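Long-range contacts in cytochrome c (Pseudomonas aeruginosa, PDB 6RTE), which catalyses the dehydrogenation of dihydro-heme d1 in heme d1 biosynthesis, within an eight-bladed beta-propeller joined to a heme c-binding cytochrome domain: residues 224-235 with 272-282; 255-263 with 300-308. All coordinates share one frame; numbering follows the deposited sequence.

Contact 1: 224-235 with 272-282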
loop_
_atom_site.group_PDB
_atom_site.type_symbol
_atom_site.label_atom_id
_atom_site.label_comp_id
_atom_site.label_asym_id
_atom_site.label_seq_id
_atom_site.Cartn_x
_atom_site.Cartn_y
_atom_site.Cartn_z
ATOM N N ASN A 224 -0.184 -6.142 2.499
ATOM C CA ASN A 224 1.034 -5.394 2.215
ATOM C C ASN A 224 2.225 -6.231 2.659
ATOM O O ASN A 224 2.084 -7.374 3.114
ATOM C CB ASN A 224 1.016 -4.001 2.881
ATOM C CG ASN A 224 1.334 -4.044 4.368
ATOM O OD1 ASN A 224 0.920 -4.944 5.088
ATOM N ND2 ASN A 224 2.095 -3.055 4.831
ATOM N N LEU A 225 3.417 -5.669 2.488
ATOM C CA LEU A 225 4.620 -6.334 2.965
ATOM C C LEU A 225 5.549 -5.306 3.576
ATOM O O LEU A 225 5.359 -4.096 3.438
ATOM C CB LEU A 225 5.323 -7.123 1.845
ATOM C CG LEU A 225 5.799 -6.397 0.588
ATOM C CD1 LEU A 225 7.007 -5.509 0.848
ATOM C CD2 LEU A 225 6.120 -7.451 -0.468
ATOM N N ALA A 226 6.562 -5.815 4.271
ATOM C CA ALA A 226 7.542 -4.990 4.956
ATOM C C ALA A 226 8.887 -5.690 4.821
ATOM O O ALA A 226 8.956 -6.915 4.698
ATOM C CB ALA A 226 7.167 -4.770 6.432
ATOM N N VAL A 227 9.943 -4.888 4.791
ATOM C CA VAL A 227 11.321 -5.372 4.673
ATOM C C VAL A 227 12.048 -5.025 5.961
ATOM O O VAL A 227 11.939 -3.897 6.460
ATOM C CB VAL A 227 12.020 -4.759 3.448
ATOM C CG1 VAL A 227 13.471 -5.300 3.285
ATOM C CG2 VAL A 227 11.188 -5.025 2.185
ATOM N N SER A 228 12.778 -5.993 6.509
ATOM C CA SER A 228 13.503 -5.749 7.756
ATOM C C SER A 228 14.593 -4.726 7.516
ATOM O O SER A 228 15.102 -4.579 6.396
ATOM C CB SER A 228 14.077 -7.058 8.317
ATOM O OG SER A 228 14.986 -7.701 7.424
ATOM N N ASP A 229 14.946 -3.978 8.574
ATOM C CA ASP A 229 15.868 -2.856 8.395
ATOM C C ASP A 229 17.297 -3.312 8.151
ATOM O O ASP A 229 18.124 -2.494 7.714
ATOM C CB ASP A 229 15.818 -1.904 9.604
ATOM C CG ASP A 229 16.627 -2.394 10.790
ATOM O OD1 ASP A 229 16.142 -3.265 11.544
ATOM O OD2 ASP A 229 17.762 -1.895 10.979
ATOM N N ASP A 230 17.615 -4.571 8.417
ATOM C CA ASP A 230 18.903 -5.136 8.039
ATOM C C ASP A 230 18.887 -5.752 6.646
ATOM O O ASP A 230 19.907 -6.295 6.214
ATOM C CB ASP A 230 19.355 -6.184 9.066
ATOM C CG ASP A 230 18.391 -7.362 9.203
ATOM O OD1 ASP A 230 17.421 -7.453 8.417
ATOM O OD2 ASP A 230 18.603 -8.192 10.126
ATOM N N GLY A 231 17.749 -5.703 5.945
ATOM C CA GLY A 231 17.658 -6.171 4.581
ATOM C C GLY A 231 17.507 -7.664 4.400
ATOM O O GLY A 231 17.490 -8.126 3.260
ATOM N N ARG A 232 17.386 -8.439 5.478
ATOM C CA ARG A 232 17.394 -9.891 5.341
ATOM C C ARG A 232 16.025 -10.493 5.018
ATOM O O ARG A 232 15.967 -11.522 4.331
ATOM C CB ARG A 232 17.909 -10.543 6.629
ATOM C CG ARG A 232 19.375 -10.250 6.955
ATOM C CD ARG A 232 19.793 -10.865 8.272
ATOM N NE ARG A 232 19.861 -12.332 8.228
ATOM C CZ ARG A 232 19.993 -13.105 9.297
ATOM N NH1 ARG A 232 20.054 -12.566 10.504
ATOM N NH2 ARG A 232 20.071 -14.421 9.169
ATOM N N TRP A 233 14.935 -9.883 5.487
ATOM C CA TRP A 233 13.633 -10.533 5.525
ATOM C C TRP A 233 12.552 -9.693 4.867
ATOM O O TRP A 233 12.513 -8.474 5.027
ATOM C CB TRP A 233 13.200 -10.815 6.980
ATOM C CG TRP A 233 14.282 -11.403 7.847
ATOM C CD1 TRP A 233 14.892 -10.811 8.911
ATOM C CD2 TRP A 233 14.875 -12.689 7.706
ATOM N NE1 TRP A 233 15.831 -11.657 9.445
ATOM C CE2 TRP A 233 15.840 -12.816 8.719
ATOM C CE3 TRP A 233 14.684 -13.750 6.820
ATOM C CZ2 TRP A 233 16.624 -13.953 8.864
ATOM C CZ3 TRP A 233 15.455 -14.876 6.962
ATOM C CH2 TRP A 233 16.417 -14.973 7.974
ATOM N N VAL A 234 11.654 -10.372 4.148
ATOM C CA VAL A 234 10.378 -9.819 3.721
ATOM C C VAL A 234 9.274 -10.512 4.517
ATOM O O VAL A 234 9.197 -11.752 4.540
ATOM C CB VAL A 234 10.149 -10.013 2.210
ATOM C CG1 VAL A 234 8.781 -9.504 1.803
ATOM C CG2 VAL A 234 11.247 -9.322 1.407
ATOM N N LEU A 235 8.415 -9.727 5.143
ATOM C CA LEU A 235 7.247 -10.248 5.856
ATOM C C LEU A 235 5.995 -9.794 5.115
ATOM O O LEU A 235 5.790 -8.591 4.919
ATOM C CB LEU A 235 7.222 -9.785 7.314
ATOM C CG LEU A 235 6.131 -10.463 8.160
ATOM C CD1 LEU A 235 6.450 -11.932 8.331
ATOM C CD2 LEU A 235 5.955 -9.763 9.519
ATOM N N ALA A 272 -2.121 -5.326 8.402
ATOM C CA ALA A 272 -0.939 -4.694 7.818
ATOM C C ALA A 272 0.294 -5.094 8.613
ATOM O O ALA A 272 0.214 -5.347 9.822
ATOM C CB ALA A 272 -1.084 -3.163 7.801
ATOM N N VAL A 273 1.447 -5.131 7.918
ATOM C CA VAL A 273 2.742 -5.373 8.535
ATOM C C VAL A 273 3.583 -4.112 8.379
ATOM O O VAL A 273 3.472 -3.394 7.383
ATOM C CB VAL A 273 3.458 -6.596 7.915
ATOM C CG1 VAL A 273 2.634 -7.866 8.154
ATOM C CG2 VAL A 273 3.705 -6.411 6.409
ATOM N N TYR A 274 4.412 -3.834 9.389
ATOM C CA TYR A 274 5.262 -2.652 9.412
ATOM C C TYR A 274 6.633 -3.027 9.964
ATOM O O TYR A 274 6.775 -3.984 10.727
ATOM C CB TYR A 274 4.677 -1.533 10.280
ATOM C CG TYR A 274 3.203 -1.235 10.058
ATOM C CD1 TYR A 274 2.219 -1.926 10.764
ATOM C CD2 TYR A 274 2.801 -0.267 9.158
ATOM C CE1 TYR A 274 0.864 -1.658 10.570
ATOM C CE2 TYR A 274 1.449 0.013 8.952
ATOM C CZ TYR A 274 0.490 -0.683 9.664
ATOM O OH TYR A 274 -0.848 -0.409 9.466
ATOM N N THR A 275 7.638 -2.239 9.588
ATOM C CA THR A 275 8.982 -2.352 10.142
ATOM C C THR A 275 9.209 -1.234 11.145
ATOM O O THR A 275 8.816 -0.088 10.908
ATOM C CB THR A 275 10.032 -2.287 9.036
ATOM O OG1 THR A 275 9.777 -3.336 8.092
ATOM C CG2 THR A 275 11.494 -2.424 9.612
ATOM N N ALA A 276 9.836 -1.573 12.271
ATOM C CA ALA A 276 10.202 -0.618 13.317
ATOM C C ALA A 276 11.720 -0.649 13.456
ATOM O O ALA A 276 12.260 -1.419 14.267
ATOM C CB ALA A 276 9.519 -0.952 14.638
ATOM N N PRO A 277 12.447 0.174 12.704
ATOM C CA PRO A 277 13.899 -0.034 12.557
ATOM C C PRO A 277 14.647 0.053 13.875
ATOM O O PRO A 277 15.515 -0.795 14.131
ATOM C CB PRO A 277 14.320 1.075 11.580
ATOM C CG PRO A 277 13.088 1.284 10.742
ATOM C CD PRO A 277 11.939 1.143 11.714
ATOM N N PRO A 278 14.357 1.029 14.747
ATOM C CA PRO A 278 15.115 1.089 16.014
ATOM C C PRO A 278 14.894 -0.117 16.905
ATOM O O PRO A 278 15.760 -0.440 17.725
ATOM C CB PRO A 278 14.600 2.370 16.692
ATOM C CG PRO A 278 13.892 3.124 15.625
ATOM C CD PRO A 278 13.388 2.138 14.642
ATOM N N ARG A 279 13.754 -0.786 16.778
ATOM C CA ARG A 279 13.462 -1.994 17.534
ATOM C C ARG A 279 13.904 -3.262 16.808
ATOM O O ARG A 279 13.791 -4.350 17.378
ATOM C CB ARG A 279 11.958 -2.061 17.835
ATOM C CG ARG A 279 11.403 -0.777 18.476
ATOM C CD ARG A 279 9.902 -0.864 18.678
ATOM N NE ARG A 279 9.547 -1.891 19.653
ATOM C CZ ARG A 279 9.476 -1.693 20.966
ATOM N NH1 ARG A 279 9.148 -2.695 21.766
ATOM N NH2 ARG A 279 9.722 -0.497 21.478
ATOM N N HIS A 280 14.417 -3.140 15.580
ATOM C CA HIS A 280 14.773 -4.286 14.746
ATOM C C HIS A 280 13.689 -5.355 14.788
ATOM O O HIS A 280 13.944 -6.530 15.051
ATOM C CB HIS A 280 16.117 -4.860 15.160
ATOM C CG HIS A 280 17.203 -3.841 15.188
ATOM N ND1 HIS A 280 17.543 -3.102 14.076
ATOM C CD2 HIS A 280 17.979 -3.390 16.198
ATOM C CE1 HIS A 280 18.510 -2.255 14.397
ATOM N NE2 HIS A 280 18.788 -2.411 15.678
ATOM N N SER A 281 12.462 -4.924 14.502
ATOM C CA SER A 281 11.307 -5.805 14.624
ATOM C C SER A 281 10.298 -5.468 13.545
ATOM O O SER A 281 10.275 -4.353 13.013
ATOM C CB SER A 281 10.641 -5.668 15.998
ATOM O OG SER A 281 9.923 -4.445 16.065
ATOM N N PHE A 282 9.466 -6.460 13.225
ATOM C CA PHE A 282 8.221 -6.227 12.516
ATOM C C PHE A 282 7.099 -6.035 13.533
ATOM O O PHE A 282 7.087 -6.674 14.594
ATOM C CB PHE A 282 7.881 -7.399 11.593
ATOM C CG PHE A 282 8.803 -7.545 10.410
ATOM C CD1 PHE A 282 8.854 -6.571 9.424
ATOM C CD2 PHE A 282 9.582 -8.680 10.261
ATOM C CE1 PHE A 282 9.678 -6.722 8.318
ATOM C CE2 PHE A 282 10.412 -8.839 9.150
ATOM C CZ PHE A 282 10.456 -7.856 8.185
#
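Asn224 faces the backbone of Val273 and holds it at two points: Val273 N donates to Asn224 OD1 (2.9 Å), and Asn224 ND2 donates to Val273 O (2.9 Å). Each bond falls on a lone pair of its acceptor. CG of Asn224 lies between the backbone N and the carbonyl carbon (chi1 78°), which places the amide beside the Val273 backbone; its two bonds join strands with no backbone hydrogen bonds between them here. Two further polar bonds follow along the seam. Thr275 OG1 donates a hydrogen bond to Val227 O at 2.8 Å, approaching from well above the carbonyl plane. Beyond the strand end, His280 ND1 donates almost straight (173°) to Asp229 OD1 at 2.9 Å, in the plane of the imidazole; the same carboxylate oxygen is bound by Tyr297 OH.

The apolar part centres on Phe282. Leu235 CB sits over the middle of one ring face, 3.8 Å from the centroid, a CH-pi contact, while Leu235 CD2 lies against Phe282 CB. Ala226 CB approaches Phe282 CE1 to 3.7 Å, and Trp233 CB meets the ring at CE2. Val273 CG2 packs on Ala226 CB (3.8 Å).

These residues join successive propeller blades. Strands 224-227 and 272-276, the first of their four-stranded sheets, run nearly parallel, 16° apart, with their axes 5.7 Å from each other at the closest. Leu244 of strand 243-248 touches Leu235 and Val273, the ring of Tyr297 meets that of Phe282 at an incline, and strand 192-197 of the preceding sheet packs on Leu225 and Val227.

Contact 2: 255-263 with 300-308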
loop_
_atom_site.group_PDB
_atom_site.type_symbol
_atom_site.label_atom_id
_atom_site.label_comp_id
_atom_site.label_asym_id
_atom_site.label_seq_id
_atom_site.Cartn_x
_atom_site.Cartn_y
_atom_site.Cartn_z
ATOM N N VAL A 255 10.785 -18.868 3.960
ATOM C CA VAL A 255 11.363 -19.206 5.242
ATOM C C VAL A 255 10.339 -19.887 6.157
ATOM O O VAL A 255 10.602 -20.957 6.700
ATOM C CB VAL A 255 11.969 -17.947 5.903
ATOM C CG1 VAL A 255 12.618 -18.302 7.234
ATOM C CG2 VAL A 255 12.989 -17.303 4.952
ATOM N N GLN A 256 9.170 -19.283 6.349
ATOM C CA GLN A 256 8.193 -19.888 7.254
ATOM C C GLN A 256 6.832 -19.222 7.090
ATOM O O GLN A 256 6.742 -18.002 6.930
ATOM C CB GLN A 256 8.669 -19.781 8.713
ATOM C CG GLN A 256 8.065 -20.821 9.654
ATOM C CD GLN A 256 8.745 -20.845 11.019
ATOM O OE1 GLN A 256 9.975 -20.807 11.120
ATOM N NE2 GLN A 256 7.942 -20.917 12.076
ATOM N N VAL A 257 5.786 -20.044 7.137
ATOM C CA VAL A 257 4.396 -19.586 7.139
ATOM C C VAL A 257 3.962 -19.483 8.597
ATOM O O VAL A 257 4.031 -20.473 9.341
ATOM C CB VAL A 257 3.483 -20.557 6.371
ATOM C CG1 VAL A 257 2.019 -20.124 6.471
ATOM C CG2 VAL A 257 3.916 -20.672 4.916
ATOM N N ILE A 258 3.537 -18.299 9.015
ATOM C CA ILE A 258 3.108 -18.083 10.399
ATOM C C ILE A 258 1.600 -17.843 10.441
ATOM O O ILE A 258 1.139 -16.755 10.074
ATOM C CB ILE A 258 3.862 -16.904 11.042
ATOM C CG1 ILE A 258 5.382 -17.088 10.913
ATOM C CG2 ILE A 258 3.464 -16.779 12.501
ATOM C CD1 ILE A 258 6.192 -15.839 11.277
ATOM N N PRO A 259 0.795 -18.817 10.865
ATOM C CA PRO A 259 -0.661 -18.587 10.938
ATOM C C PRO A 259 -0.983 -17.457 11.909
ATOM O O PRO A 259 -0.386 -17.341 12.980
ATOM C CB PRO A 259 -1.219 -19.932 11.433
ATOM C CG PRO A 259 -0.132 -20.952 11.139
ATOM C CD PRO A 259 1.168 -20.187 11.274
ATOM N N ALA A 260 -1.912 -16.597 11.515
ATOM C CA ALA A 260 -2.312 -15.478 12.364
ATOM C C ALA A 260 -3.465 -15.960 13.243
ATOM O O ALA A 260 -4.585 -16.184 12.765
ATOM C CB ALA A 260 -2.696 -14.260 11.525
ATOM N N ALA A 261 -3.177 -16.159 14.522
ATOM C CA ALA A 261 -4.179 -16.618 15.472
ATOM C C ALA A 261 -3.828 -16.035 16.830
ATOM O O ALA A 261 -2.645 -15.897 17.163
ATOM C CB ALA A 261 -4.232 -18.152 15.520
ATOM N N ASP A 262 -4.848 -15.686 17.615
ATOM C CA ASP A 262 -4.547 -15.148 18.933
ATOM C C ASP A 262 -4.118 -16.283 19.861
ATOM O O ASP A 262 -4.063 -17.460 19.473
ATOM C CB ASP A 262 -5.734 -14.357 19.489
ATOM C CG ASP A 262 -6.919 -15.231 19.862
ATOM O OD1 ASP A 262 -6.802 -16.470 19.857
ATOM O OD2 ASP A 262 -7.983 -14.657 20.162
ATOM N N ALA A 263 -3.819 -15.925 21.112
ATOM C CA ALA A 263 -3.328 -16.903 22.072
ATOM C C ALA A 263 -4.372 -17.964 22.385
ATOM O O ALA A 263 -4.011 -19.062 22.823
ATOM C CB ALA A 263 -2.896 -16.203 23.366
ATOM N N GLY A 300 17.711 -13.155 14.558
ATOM C CA GLY A 300 17.508 -14.095 13.475
ATOM C C GLY A 300 16.091 -14.077 12.952
ATOM O O GLY A 300 15.284 -13.192 13.271
ATOM N N LYS A 301 15.782 -15.078 12.112
ATOM C CA LYS A 301 14.529 -15.082 11.368
ATOM C C LYS A 301 13.360 -14.842 12.334
ATOM O O LYS A 301 13.257 -15.534 13.362
ATOM C CB LYS A 301 14.350 -16.398 10.609
ATOM C CG LYS A 301 14.564 -17.640 11.437
ATOM C CD LYS A 301 14.334 -18.890 10.611
ATOM C CE LYS A 301 14.560 -20.150 11.446
ATOM N NZ LYS A 301 14.325 -21.378 10.642
ATOM N N PRO A 302 12.519 -13.834 12.082
ATOM C CA PRO A 302 11.478 -13.481 13.056
ATOM C C PRO A 302 10.259 -14.390 12.927
ATOM O O PRO A 302 9.332 -14.094 12.175
ATOM C CB PRO A 302 11.151 -12.023 12.704
ATOM C CG PRO A 302 11.459 -11.911 11.239
ATOM C CD PRO A 302 12.621 -12.852 10.981
ATOM N N VAL A 303 10.264 -15.505 13.649
ATOM C CA VAL A 303 9.231 -16.520 13.496
ATOM C C VAL A 303 8.385 -16.690 14.750
ATOM O O VAL A 303 7.458 -17.505 14.742
ATOM C CB VAL A 303 9.836 -17.873 13.069
ATOM C CG1 VAL A 303 10.407 -17.781 11.644
ATOM C CG2 VAL A 303 10.916 -18.316 14.043
ATOM N N ALA A 304 8.646 -15.933 15.810
ATOM C CA ALA A 304 7.899 -16.072 17.062
ATOM C C ALA A 304 7.374 -14.718 17.519
ATOM O O ALA A 304 8.179 -13.841 17.899
ATOM C CB ALA A 304 8.776 -16.701 18.144
ATOM N N PRO A 305 6.061 -14.494 17.513
ATOM C CA PRO A 305 5.549 -13.175 17.898
ATOM C C PRO A 305 5.549 -12.945 19.400
ATOM O O PRO A 305 5.282 -13.851 20.197
ATOM C CB PRO A 305 4.115 -13.185 17.356
ATOM C CG PRO A 305 3.716 -14.594 17.412
ATOM C CD PRO A 305 4.974 -15.393 17.086
ATOM N N LYS A 306 5.854 -11.714 19.776
ATOM C CA LYS A 306 5.540 -11.199 21.104
ATOM C C LYS A 306 4.120 -10.635 21.033
ATOM O O LYS A 306 3.852 -9.728 20.236
ATOM C CB LYS A 306 6.548 -10.136 21.526
ATOM C CG LYS A 306 6.317 -9.581 22.900
ATOM C CD LYS A 306 7.255 -8.423 23.203
ATOM C CE LYS A 306 6.896 -7.777 24.529
ATOM N NZ LYS A 306 7.696 -6.544 24.789
ATOM N N ARG A 307 3.209 -11.198 21.828
ATOM C CA ARG A 307 1.790 -10.857 21.753
ATOM C C ARG A 307 1.449 -9.759 22.753
ATOM O O ARG A 307 1.765 -9.872 23.945
ATOM C CB ARG A 307 0.925 -12.087 22.037
ATOM C CG ARG A 307 1.067 -13.205 21.034
ATOM C CD ARG A 307 0.411 -14.498 21.523
ATOM N NE ARG A 307 0.794 -15.617 20.657
ATOM C CZ ARG A 307 0.097 -16.040 19.603
ATOM N NH1 ARG A 307 -1.052 -15.463 19.270
ATOM N NH2 ARG A 307 0.556 -17.053 18.877
ATOM N N LEU A 308 0.786 -8.710 22.274
ATOM C CA LEU A 308 0.338 -7.609 23.122
ATOM C C LEU A 308 -1.185 -7.514 23.061
ATOM O O LEU A 308 -1.754 -7.272 21.990
ATOM C CB LEU A 308 0.961 -6.285 22.682
ATOM C CG LEU A 308 2.464 -6.089 22.926
ATOM C CD1 LEU A 308 3.330 -6.994 22.051
ATOM C CD2 LEU A 308 2.818 -4.636 22.678
HETATM O O HOH W 1 12.328 -21.850 8.668
HETATM O O HOH W 2 11.736 -22.036 12.730
HETATM O O HOH W 3 -0.730 -18.421 17.045
#
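Arg307 reaches the carbonyl of Ala261 twice, once directly and once through water. Its NH1 donates to Ala261 O at 2.7 Å, on a lone pair and within the guanidinium plane, while Arg307 NH2 donates a hydrogen bond to a water 2.6 Å away that donates in turn to Ala261 O. The chain is extended from CG to NE, which carries the flat group across to the loop after strand 255-259; Ala263 CA lies over one of its faces. Glu291 of strand 291-296 forms a salt bridge with Arg307 NH1 and accepts a hydrogen bond from Ala263 N, binding both segments.

At the other end Lys301 crosses Val255 obliquely, touching it with CD (3.8 Å from Val255 CG1). Lys301 NZ donates to a water 2.8 Å off, which donates to Val255 O. Between these ends, Ile258 CD1 rests on Val303 CA (3.8 Å) and on Pro302 O (3.7 Å), a buried carbonyl without a polar partner. Gln256 crosses Val303 at about a right angle, but has two modelled conformers, making its finer contacts doubtful.

The direct hydrogen bond is at the Arg307 end; with the Lys301 end bridged by water, this surface seam probably depends on solvent as well as on direct contact.

Both contacts join the same pair of neighbouring propeller blades, the four-stranded sheets that run from 221 to 259 and from 270 to 309. Contact 1 uses the first two strands of each, nearer the centre of the chain, and is partly buried, with no fully exposed residue among those that touch; contact 2 uses the last strand of the first sheet and the approach to the last strand of the second, at the surface. The chemistry follows: direct bonds from short side chains and a phenylalanine core inside, long charged side chains and water outside. Trp233 packs on Lys301, Pro302 and Val255, and Phe282 touches Pro302, so the two contacts meet along the seam between the blades.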